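Local structure of tudor and KH domain-containing protein homolog (Drosophila melanogaster, 5YGB) at residues A[62-67]-A[106-111]. The protein acts in the piRNA pathway that represses transposons in the germline, binding the N-terminal region of Piwi through its extended Tudor domain and likely recruiting Piwi proteins to the nuage. The protein carries 1 engineered substitution. Sequence-based numbering, arbitrary orientation.
Sequences AAVFKF and PADICE
Ala62 and Cys110 form the hydrogen-bonded pair of an antiparallel bridge in the Tudor domain, where the short strand 109-111 pairs with strand 60-65 of the five-stranded antiparallel sheet. Their two backbone bonds are matched, Ala62 N to Cys110 O and Cys110 N to Ala62 O, each 2.8 Å. One residue on, Ala63 and Ile109 make the non-hydrogen-bonded pair, with CA atoms 4.4 Å apart; Ala62 O also receives a CA-H...O contact from Ile109. A third bond, Val64 N to Asp108 O (3.0 Å), runs nearly straight along the carbonyl direction. Strand 109-111 is an outermost strand of the sheet in this SH3-like Tudor fold, reached after the chain has passed through strands 70-81, 89-95 and 101-104. The two sheet faces pack differently: Ala63 CB meets Ile109 CG1 at 4.2 Å on the face shared with Leu93, whereas Ala62 and Cys110 lie against Trp71 of strand 70-81 and Tyr41 of helix 25-41. Beside the third bond, Val64 turns CG1 between its backbone N and carbonyl carbon (chi1 58°), which lays that methyl 3.6 Å from Asp108 CB. A water links the two segments, donating to Val64 O (2.7 Å) and to Asp108 OD2 (2.9 Å). The bent Lys66 chain crosses the Asp108 side chain at about a right angle, touching OD2 through CD while Lys66 NZ stays 5.5 Å from Asp108 OD1, too far for a salt bridge.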
# COMPACT_ATOMS: atom_id res chain seq x y z
N ALA A 62 -10.04 4.49 -11.27
CA ALA A 62 -8.73 4.93 -11.71
C ALA A 62 -8.49 6.32 -11.15
O ALA A 62 -9.39 7.15 -11.19
CB ALA A 62 -8.64 4.94 -13.23
N ALA A 63 -7.30 6.58 -10.62
CA ALA A 63 -7.02 7.90 -10.07
C ALA A 63 -5.60 8.33 -10.36
O ALA A 63 -4.66 7.52 -10.29
CB ALA A 63 -7.26 7.91 -8.56
N VAL A 64 -5.44 9.62 -10.63
CA VAL A 64 -4.11 10.16 -10.84
C VAL A 64 -3.60 10.72 -9.52
O VAL A 64 -4.32 11.43 -8.81
CB VAL A 64 -4.07 11.25 -11.95
CG1 VAL A 64 -5.00 12.41 -11.63
CG2 VAL A 64 -2.64 11.73 -12.17
N PHE A 65 -2.37 10.35 -9.18
CA PHE A 65 -1.70 10.91 -8.02
C PHE A 65 -0.77 12.00 -8.54
O PHE A 65 0.21 11.71 -9.22
CB PHE A 65 -0.95 9.84 -7.24
CG PHE A 65 -0.38 10.32 -5.94
CD1 PHE A 65 -1.03 11.30 -5.20
CD2 PHE A 65 0.79 9.78 -5.44
CE1 PHE A 65 -0.51 11.73 -3.99
CE2 PHE A 65 1.32 10.21 -4.23
CZ PHE A 65 0.66 11.19 -3.51
N LYS A 66 -1.08 13.25 -8.22
CA LYS A 66 -0.44 14.38 -8.90
C LYS A 66 1.04 14.50 -8.55
O LYS A 66 1.77 15.22 -9.23
CB LYS A 66 -1.17 15.67 -8.58
CG LYS A 66 -1.53 16.44 -9.83
CD LYS A 66 -2.89 15.97 -10.34
CE LYS A 66 -3.06 16.24 -11.84
NZ LYS A 66 -2.02 15.53 -12.65
N PHE A 67 1.46 13.79 -7.50
CA PHE A 67 2.87 13.56 -7.22
C PHE A 67 3.65 13.18 -8.47
O PHE A 67 4.48 13.95 -8.96
CB PHE A 67 3.02 12.46 -6.18
CG PHE A 67 4.43 12.29 -5.66
CD1 PHE A 67 5.30 13.36 -5.57
CD2 PHE A 67 4.89 11.03 -5.29
CE1 PHE A 67 6.59 13.19 -5.11
CE2 PHE A 67 6.17 10.85 -4.82
CZ PHE A 67 7.03 11.93 -4.73
N PRO A 106 -12.56 14.51 -6.84
CA PRO A 106 -13.21 13.75 -7.91
C PRO A 106 -12.71 14.15 -9.29
O PRO A 106 -12.78 13.34 -10.22
CB PRO A 106 -14.69 14.10 -7.75
CG PRO A 106 -14.83 14.54 -6.34
CD PRO A 106 -13.54 15.20 -5.97
N ALA A 107 -12.21 15.37 -9.43
CA ALA A 107 -11.68 15.82 -10.71
C ALA A 107 -10.53 14.94 -11.18
O ALA A 107 -10.23 14.88 -12.38
CB ALA A 107 -11.22 17.26 -10.62
N ASP A 108 -9.90 14.23 -10.25
CA ASP A 108 -8.72 13.42 -10.55
C ASP A 108 -9.02 11.92 -10.62
O ASP A 108 -8.10 11.09 -10.56
CB ASP A 108 -7.64 13.66 -9.49
CG ASP A 108 -7.00 15.04 -9.61
OD1 ASP A 108 -7.14 15.66 -10.68
OD2 ASP A 108 -6.36 15.48 -8.64
N ILE A 109 -10.29 11.56 -10.76
CA ILE A 109 -10.73 10.17 -10.71
C ILE A 109 -11.57 9.85 -11.95
O ILE A 109 -12.32 10.71 -12.43
CB ILE A 109 -11.56 9.91 -9.44
CG1 ILE A 109 -10.71 10.25 -8.21
CG2 ILE A 109 -12.06 8.49 -9.39
CD1 ILE A 109 -11.49 10.27 -6.89
N CYS A 110 -11.43 8.64 -12.48
CA CYS A 110 -12.29 8.12 -13.54
C CYS A 110 -12.76 6.72 -13.18
O CYS A 110 -12.16 6.05 -12.35
CB CYS A 110 -11.57 8.05 -14.89
SG CYS A 110 -11.12 9.61 -15.61
N GLU A 111 -13.82 6.26 -13.83
CA GLU A 111 -14.14 4.84 -13.77
C GLU A 111 -12.99 4.03 -14.36
O GLU A 111 -12.27 4.49 -15.26
CB GLU A 111 -15.44 4.56 -14.53
CG GLU A 111 -16.65 5.20 -13.87
CD GLU A 111 -17.95 4.92 -14.59
OE1 GLU A 111 -19.02 5.08 -13.96
OE2 GLU A 111 -17.92 4.57 -15.78
O HOH W 1 -4.38 13.76 -7.38